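Local atomic coordinates of succinate-semialdehyde dehydrogenase (Synechococcus sp., PDB entry 4ITA), a protein that oxidises succinic semialdehyde, presumably to succinate, as a member of the aldehyde dehydrogenase family that binds an NADP(H) cofactor. Residues Asp244-Val249 against Leu281-Leu286; Thr253-Met258 against Ile265-Phe270. One frame throughout, in Å; residues are numbered along the deposited sequence.

Interaction 1: Asp244-Val249 against Leu281-Leu286; sequences DLDEAV and LEKLHL
Lys283 and Asp246 form a salt bridge between two helices of one chain, with Lys283 NZ 2.8 Å from Asp246 OD1. The ammonium comes in on the syn lone pair of OD1, the side facing OD2. Beyond CG the lysine chain is extended, and its CG lies anti to the carbonyl carbon (chi1 -71°), which sends the amine across the gap to the other helix. Lys283 CD also passes Asp246 OD1, at 3.4 Å. Glu279, one turn earlier on the lysine's own helix, makes a second salt bridge to NZ, so two acidic groups share this ammonium. With an alanine for this lysine, the carboxylates of Asp246 and Glu279 would probably be left without the cation that both pair with. At the start of the opposing helix Asp244 is the N-cap: its OD1 accepts from Glu247 N at 3.1 Å, met from above the carboxylate plane. Helices 245-257 and 274-289, before and after strand 267-273, pack side by side in the alpha/beta fold of the aldehyde dehydrogenase family; the axes of their short segments approach to 9.8 Å at 39°. Inward of the ion pair, Val249 supplies the packing. Val249 CG2 meets Lys283 CB at 3.7 Å, and Val249 CG1 lies 3.5 Å from Lys283 O. A compact branched residue suits this place, beside the backbone of Lys283 and Leu284, while Phe280 touches it from the same helix.

Interaction 2: Thr253-Met258 against Ile265-Phe270; sequences TVARTM and IAAKRF
The last turn of helix 245-257 packs against strand 267-273, the axes of the short segments approaching to 6.9 Å at 121°, and the backbones come close enough for Ala267 N to make a weak hydrogen bond of 3.2 Å to Ala255 O. The same carbonyl oxygen receives a CA-H...O contact from Ala266. Small residues suit this close approach: the CB methyls of Ala255 and Ala267 meet at 3.6 Å. The helix belongs to the beta-alpha-beta unit formed by strand 235-239, helix 245-257 and strand 267-273, whose two strands pair in parallel. Arg256 reaches across the strand. Bends at chi2 (75°) and chi3 (-80°) fold its chain around the carbonyl of Ala267, with Arg256 CD 3.1 Å from Ala267 O, and carry the guanidinium over to Lys268. Lys268 CG lies over one face of the Arg256 guanidinium, 3.6 Å from Arg256 NH2, and the two side chains cross at about a right angle. At the other end of the arginine, Arg256 CB meets the edge of the Phe270 ring, 4.0 Å from Phe270 CZ. Met258, extended beyond CG, brings CE to 4.0 Å from Ile265 O. The two cationic ends have separate partners: Arg256 donates to the carbonyls of Val366 and Leu362, whereas Lys268 NZ pairs with Glu361 and also donates to the carbonyls of Ser263 and Gly233. Although Arg256 NH1 and Lys268 NZ are only 4.7 Å apart, the carboxylate and the surrounding carbonyl oxygens probably offset much of the repulsion in this buried setting.

The centres of interactions 1 and 2 are 13 Å apart, and both draw on helix 245-257: its first turn in 244-249, its last in 253-258. Along the chain interaction 2 is nested within interaction 1, because the helix is followed by strand 267-273 and then by helix 274-289. Leu284 joins the two, its CD1 lying 3.7 Å from Thr253 OG1 and also packing on Phe270. Helix 245-257 is thus held against a neighbouring helix at its start and against a strand of the seven-stranded mixed sheet at its end. Interaction 1 is partly exposed, whereas interaction 2 is buried, and there the side chain of Lys268 comes to about 5 Å from the bound NADPH.

Interaction 1: Asp244-Val249 against Leu281-Leu286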
ATOM      1  N   ASP A 244      14.198  29.955 -19.441  1.00 12.63           N
ATOM      2  CA  ASP A 244      15.600  30.104 -19.821  1.00 13.94           C
ATOM      3  C   ASP A 244      15.885  28.986 -20.808  1.00 13.81           C
ATOM      4  O   ASP A 244      16.138  27.843 -20.412  1.00 13.55           O
ATOM      5  CB  ASP A 244      16.516  29.977 -18.594  1.00 16.38           C
ATOM      6  CG  ASP A 244      18.015  30.154 -18.925  1.00 22.66           C
ATOM      7  OD1 ASP A 244      18.450  29.967 -20.087  1.00 18.60           O
ATOM      8  OD2 ASP A 244      18.774  30.466 -17.984  1.00 25.50           O
ATOM      9  N   LEU A 245      15.842  29.320 -22.093  1.00 12.49           N
ATOM     10  CA  LEU A 245      15.888  28.326 -23.156  1.00 12.89           C
ATOM     11  C   LEU A 245      17.197  27.553 -23.170  1.00 13.22           C
ATOM     12  O   LEU A 245      17.197  26.330 -23.299  1.00 11.99           O
ATOM     13  CB  LEU A 245      15.658  28.981 -24.522  1.00 17.20           C
ATOM     14  CG  LEU A 245      14.427  28.582 -25.335  1.00 21.85           C
ATOM     15  CD1 LEU A 245      13.186  28.412 -24.461  1.00 15.89           C
ATOM     16  CD2 LEU A 245      14.171  29.608 -26.420  1.00 18.48           C
ATOM     17  N   ASP A 246      18.317  28.256 -23.037  1.00 12.06           N
ATOM     18  CA  ASP A 246      19.609  27.584 -23.078  1.00 12.96           C
ATOM     19  C   ASP A 246      19.779  26.614 -21.908  1.00 11.45           C
ATOM     20  O   ASP A 246      20.280  25.500 -22.091  1.00 10.93           O
ATOM     21  CB  ASP A 246      20.768  28.585 -23.133  1.00 12.80           C
ATOM     22  CG  ASP A 246      20.874  29.289 -24.472  1.00 16.40           C
ATOM     23  OD1 ASP A 246      20.246  28.847 -25.455  1.00 14.66           O
ATOM     24  OD2 ASP A 246      21.611  30.295 -24.544  1.00 20.71           O
ATOM     25  N   GLU A 247      19.345  27.019 -20.714  1.00 10.50           N
ATOM     26  CA  GLU A 247      19.380  26.107 -19.566  1.00 12.26           C
ATOM     27  C   GLU A 247      18.469  24.903 -19.802  1.00  9.53           C
ATOM     28  O   GLU A 247      18.850  23.770 -19.525  1.00  9.18           O
ATOM     29  CB  GLU A 247      18.996  26.804 -18.251  1.00 11.75           C
ATOM     30  CG  GLU A 247      19.145  25.877 -17.037  1.00 14.49           C
ATOM     31  CD  GLU A 247      18.665  26.481 -15.719  1.00 18.62           C
ATOM     32  OE1 GLU A 247      18.016  27.543 -15.740  1.00 23.45           O
ATOM     33  OE2 GLU A 247      18.941  25.871 -14.663  1.00 22.57           O
ATOM     34  N   ALA A 248      17.270  25.154 -20.315  1.00 10.01           N
ATOM     35  CA  ALA A 248      16.322  24.078 -20.590  1.00  8.02           C
ATOM     36  C   ALA A 248      16.873  23.060 -21.596  1.00  9.55           C
ATOM     37  O   ALA A 248      16.665  21.856 -21.436  1.00  9.18           O
ATOM     38  CB  ALA A 248      14.978  24.641 -21.056  1.00  8.98           C
ATOM     39  N   VAL A 249      17.579  23.529 -22.624  1.00  9.35           N
ATOM     40  CA  VAL A 249      18.197  22.630 -23.600  1.00 10.59           C
ATOM     41  C   VAL A 249      19.306  21.777 -22.983  1.00  8.23           C
ATOM     42  O   VAL A 249      19.379  20.562 -23.204  1.00 10.59           O
ATOM     43  CB  VAL A 249      18.783  23.411 -24.805  1.00 12.35           C
ATOM     44  CG1 VAL A 249      19.643  22.491 -25.671  1.00 14.46           C
ATOM     45  CG2 VAL A 249      17.672  24.034 -25.625  1.00 13.32           C
ATOM     46  N   LEU A 281      14.207  23.426 -30.438  1.00 10.06           N
ATOM     47  CA  LEU A 281      14.449  22.181 -31.158  1.00 10.06           C
ATOM     48  C   LEU A 281      15.790  22.196 -31.889  1.00 10.16           C
ATOM     49  O   LEU A 281      16.492  21.182 -31.914  1.00 10.37           O
ATOM     50  CB  LEU A 281      13.311  21.873 -32.130  1.00 10.43           C
ATOM     51  CG  LEU A 281      13.438  20.551 -32.891  1.00 10.87           C
ATOM     52  CD1 LEU A 281      13.646  19.376 -31.933  1.00 13.60           C
ATOM     53  CD2 LEU A 281      12.217  20.323 -33.769  1.00 12.59           C
ATOM     54  N   GLU A 282      16.145  23.330 -32.489  1.00  9.93           N
ATOM     55  CA  GLU A 282      17.443  23.421 -33.158  1.00 11.05           C
ATOM     56  C   GLU A 282      18.562  23.202 -32.149  1.00  9.63           C
ATOM     57  O   GLU A 282      19.510  22.459 -32.403  1.00  9.86           O
ATOM     58  CB  GLU A 282      17.627  24.774 -33.863  1.00 14.11           C
ATOM     59  CG  GLU A 282      19.078  25.011 -34.322  1.00 14.24           C
ATOM     60  CD  GLU A 282      19.263  26.233 -35.212  1.00 22.34           C
ATOM     61  OE1 GLU A 282      18.827  26.186 -36.377  1.00 18.56           O
ATOM     62  OE2 GLU A 282      19.872  27.229 -34.757  1.00 22.79           O
ATOM     63  N   LYS A 283      18.449  23.859 -31.001  1.00  9.72           N
ATOM     64  CA  LYS A 283      19.457  23.744 -29.956  1.00  9.92           C
ATOM     65  C   LYS A 283      19.523  22.336 -29.361  1.00  9.24           C
ATOM     66  O   LYS A 283      20.608  21.854 -29.023  1.00  9.72           O
ATOM     67  CB  LYS A 283      19.251  24.820 -28.884  1.00  9.62           C
ATOM     68  CG  LYS A 283      19.606  26.212 -29.400  1.00 12.57           C
ATOM     69  CD  LYS A 283      19.357  27.314 -28.385  1.00 13.14           C
ATOM     70  CE  LYS A 283      19.979  28.620 -28.867  1.00 11.58           C
ATOM     71  NZ  LYS A 283      19.615  29.771 -28.000  1.00 15.67           N
ATOM     72  N   LEU A 284      18.376  21.666 -29.261  1.00  9.16           N
ATOM     73  CA  LEU A 284      18.341  20.296 -28.748  1.00 10.14           C
ATOM     74  C   LEU A 284      19.024  19.361 -29.746  1.00  9.26           C
ATOM     75  O   LEU A 284      19.821  18.493 -29.379  1.00  9.27           O
ATOM     76  CB  LEU A 284      16.893  19.857 -28.523  1.00 10.04           C
ATOM     77  CG  LEU A 284      16.722  18.527 -27.785  1.00  9.45           C
ATOM     78  CD1 LEU A 284      16.977  18.722 -26.303  1.00 12.20           C
ATOM     79  CD2 LEU A 284      15.338  17.941 -28.036  1.00 10.84           C
ATOM     80  N   HIS A 285      18.693  19.554 -31.018  1.00  9.23           N
ATOM     81  CA  HIS A 285      19.304  18.838 -32.130  1.00  8.65           C
ATOM     82  C   HIS A 285      20.831  18.969 -32.074  1.00  8.78           C
ATOM     83  O   HIS A 285      21.553  17.976 -32.107  1.00  8.73           O
ATOM     84  CB  HIS A 285      18.750  19.432 -33.433  1.00 10.31           C
ATOM     85  CG  HIS A 285      19.163  18.713 -34.678  1.00  8.91           C
ATOM     86  ND1 HIS A 285      18.724  19.101 -35.924  1.00 11.54           N
ATOM     87  CD2 HIS A 285      19.963  17.639 -34.878  1.00 10.52           C
ATOM     88  CE1 HIS A 285      19.235  18.299 -36.839  1.00 10.88           C
ATOM     89  NE2 HIS A 285      19.992  17.403 -36.231  1.00  9.20           N
ATOM     90  N   LEU A 286      21.319  20.200 -31.956  1.00  8.16           N
ATOM     91  CA  LEU A 286      22.755  20.453 -31.862  1.00  8.32           C
ATOM     92  C   LEU A 286      23.402  19.770 -30.655  1.00  9.07           C
ATOM     93  O   LEU A 286      24.479  19.186 -30.770  1.00  9.72           O
ATOM     94  CB  LEU A 286      23.005  21.963 -31.823  1.00  8.85           C
ATOM     95  CG  LEU A 286      22.642  22.703 -33.117  1.00  9.78           C
ATOM     96  CD1 LEU A 286      22.582  24.206 -32.865  1.00 11.42           C
ATOM     97  CD2 LEU A 286      23.640  22.385 -34.218  1.00 11.30           C
TER

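Interaction 2: Thr253-Met258 against Ile265-Phe270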
ATOM      1  N   THR A 253      18.777  17.828 -22.331  1.00  8.23           N
ATOM      2  CA  THR A 253      19.665  16.873 -22.977  1.00  9.46           C
ATOM      3  C   THR A 253      20.193  15.872 -21.958  1.00  7.72           C
ATOM      4  O   THR A 253      20.179  14.665 -22.214  1.00  8.15           O
ATOM      5  CB  THR A 253      20.819  17.575 -23.709  1.00  8.26           C
ATOM      6  OG1 THR A 253      20.270  18.385 -24.759  1.00  9.50           O
ATOM      7  CG2 THR A 253      21.780  16.554 -24.304  1.00 10.27           C
ATOM      8  N   VAL A 254      20.628  16.359 -20.798  1.00  8.25           N
ATOM      9  CA  VAL A 254      21.051  15.462 -19.729  1.00  9.38           C
ATOM     10  C   VAL A 254      19.896  14.555 -19.309  1.00  9.14           C
ATOM     11  O   VAL A 254      20.067  13.344 -19.176  1.00  8.34           O
ATOM     12  CB  VAL A 254      21.587  16.228 -18.502  1.00 10.27           C
ATOM     13  CG1 VAL A 254      21.885  15.256 -17.349  1.00 11.21           C
ATOM     14  CG2 VAL A 254      22.837  17.005 -18.876  1.00 10.67           C
ATOM     15  N   ALA A 255      18.716  15.139 -19.122  1.00  7.89           N
ATOM     16  CA  ALA A 255      17.574  14.363 -18.645  1.00  8.59           C
ATOM     17  C   ALA A 255      17.185  13.220 -19.598  1.00  9.30           C
ATOM     18  O   ALA A 255      16.841  12.134 -19.147  1.00  9.30           O
ATOM     19  CB  ALA A 255      16.401  15.269 -18.370  1.00  7.85           C
ATOM     20  N   ARG A 256      17.262  13.440 -20.907  1.00  7.03           N
ATOM     21  CA  ARG A 256      16.945  12.366 -21.846  1.00  6.86           C
ATOM     22  C   ARG A 256      18.077  11.352 -21.989  1.00  7.07           C
ATOM     23  O   ARG A 256      17.823  10.156 -22.138  1.00  8.18           O
ATOM     24  CB  ARG A 256      16.554  12.925 -23.225  1.00  7.55           C
ATOM     25  CG  ARG A 256      16.476  11.878 -24.357  1.00  7.77           C
ATOM     26  CD  ARG A 256      15.231  10.971 -24.304  1.00  7.25           C
ATOM     27  NE  ARG A 256      15.359   9.871 -23.339  1.00  7.11           N
ATOM     28  CZ  ARG A 256      14.553   8.810 -23.289  1.00  7.14           C
ATOM     29  NH1 ARG A 256      14.753   7.873 -22.371  1.00  7.34           N
ATOM     30  NH2 ARG A 256      13.553   8.673 -24.145  1.00  6.93           N
ATOM     31  N   THR A 257      19.325  11.813 -21.953  1.00  6.95           N
ATOM     32  CA  THR A 257      20.434  10.959 -22.375  1.00  7.58           C
ATOM     33  C   THR A 257      21.272  10.344 -21.255  1.00  9.36           C
ATOM     34  O   THR A 257      22.069   9.450 -21.520  1.00  9.40           O
ATOM     35  CB  THR A 257      21.356  11.662 -23.412  1.00  8.85           C
ATOM     36  OG1 THR A 257      22.054  12.751 -22.795  1.00  9.85           O
ATOM     37  CG2 THR A 257      20.535  12.170 -24.601  1.00 10.68           C
ATOM     38  N   MET A 258      21.100  10.805 -20.019  1.00  9.09           N
ATOM     39  CA  MET A 258      21.814  10.214 -18.880  1.00  9.95           C
ATOM     40  C   MET A 258      21.485   8.730 -18.769  1.00  9.34           C
ATOM     41  O   MET A 258      20.396   8.306 -19.131  1.00  9.22           O
ATOM     42  CB  MET A 258      21.430  10.923 -17.574  1.00 12.63           C
ATOM     43  CG  MET A 258      19.945  10.800 -17.227  1.00 15.38           C
ATOM     44  SD  MET A 258      19.377  11.733 -15.781  1.00 21.53           S
ATOM     45  CE  MET A 258      17.613  11.384 -15.844  1.00 19.34           C
ATOM     46  N   ILE A 265      12.838   8.214 -15.051  1.00  6.96           N
ATOM     47  CA  ILE A 265      12.542   9.647 -15.002  1.00  7.94           C
ATOM     48  C   ILE A 265      13.358  10.432 -16.025  1.00  7.01           C
ATOM     49  O   ILE A 265      13.584  11.634 -15.859  1.00  7.99           O
ATOM     50  CB  ILE A 265      12.759  10.260 -13.588  1.00  8.07           C
ATOM     51  CG1 ILE A 265      14.136   9.877 -13.033  1.00  7.66           C
ATOM     52  CG2 ILE A 265      11.645   9.837 -12.628  1.00 10.58           C
ATOM     53  CD1 ILE A 265      14.519  10.584 -11.729  1.00  9.89           C
ATOM     54  N   ALA A 266      13.789   9.763 -17.086  1.00  7.59           N
ATOM     55  CA  ALA A 266      14.316  10.476 -18.235  1.00  7.58           C
ATOM     56  C   ALA A 266      13.241  11.424 -18.755  1.00  7.07           C
ATOM     57  O   ALA A 266      12.037  11.136 -18.664  1.00  6.98           O
ATOM     58  CB  ALA A 266      14.713   9.508 -19.326  1.00  8.75           C
ATOM     59  N   ALA A 267      13.671  12.552 -19.311  1.00  7.00           N
ATOM     60  CA  ALA A 267      12.781  13.375 -20.124  1.00  6.65           C
ATOM     61  C   ALA A 267      12.549  12.623 -21.434  1.00  8.07           C
ATOM     62  O   ALA A 267      13.475  12.479 -22.231  1.00  9.33           O
ATOM     63  CB  ALA A 267      13.420  14.723 -20.397  1.00  8.38           C
ATOM     64  N   LYS A 268      11.335  12.131 -21.655  1.00  7.31           N
ATOM     65  CA  LYS A 268      11.063  11.315 -22.838  1.00  7.47           C
ATOM     66  C   LYS A 268      10.252  12.030 -23.925  1.00  7.55           C
ATOM     67  O   LYS A 268      10.447  11.779 -25.114  1.00  8.10           O
ATOM     68  CB  LYS A 268      10.416   9.977 -22.444  1.00  7.28           C
ATOM     69  CG  LYS A 268      11.251   9.175 -21.446  1.00  6.20           C
ATOM     70  CD  LYS A 268      10.986   7.670 -21.523  1.00  7.83           C
ATOM     71  CE  LYS A 268      11.929   6.888 -20.593  1.00  7.46           C
ATOM     72  NZ  LYS A 268      11.429   6.771 -19.181  1.00  7.60           N
ATOM     73  N   ARG A 269       9.351  12.916 -23.511  1.00  6.89           N
ATOM     74  CA  ARG A 269       8.508  13.664 -24.442  1.00  6.38           C
ATOM     75  C   ARG A 269       8.691  15.154 -24.199  1.00  7.24           C
ATOM     76  O   ARG A 269       8.307  15.674 -23.151  1.00  8.41           O
ATOM     77  CB  ARG A 269       7.033  13.256 -24.275  1.00  7.42           C
ATOM     78  CG  ARG A 269       6.754  11.787 -24.658  1.00  7.76           C
ATOM     79  CD  ARG A 269       5.293  11.360 -24.390  1.00  8.65           C
ATOM     80  NE  ARG A 269       4.975  11.643 -23.000  1.00  7.31           N
ATOM     81  CZ  ARG A 269       3.969  12.395 -22.568  1.00  7.51           C
ATOM     82  NH1 ARG A 269       3.051  12.873 -23.407  1.00  9.07           N
ATOM     83  NH2 ARG A 269       3.866  12.634 -21.266  1.00  9.22           N
ATOM     84  N   PHE A 270       9.303  15.824 -25.171  1.00  7.46           N
ATOM     85  CA  PHE A 270       9.541  17.254 -25.107  1.00  6.92           C
ATOM     86  C   PHE A 270       8.350  17.968 -25.709  1.00  7.30           C
ATOM     87  O   PHE A 270       7.994  17.724 -26.865  1.00  8.14           O
ATOM     88  CB  PHE A 270      10.831  17.605 -25.853  1.00  7.09           C
ATOM     89  CG  PHE A 270      12.069  17.134 -25.145  1.00  7.45           C
ATOM     90  CD1 PHE A 270      12.446  15.801 -25.187  1.00  8.62           C
ATOM     91  CD2 PHE A 270      12.829  18.018 -24.404  1.00  8.64           C
ATOM     92  CE1 PHE A 270      13.576  15.365 -24.508  1.00  8.59           C
ATOM     93  CE2 PHE A 270      13.963  17.593 -23.728  1.00  8.97           C
ATOM     94  CZ  PHE A 270      14.332  16.260 -23.779  1.00  8.07           C
TER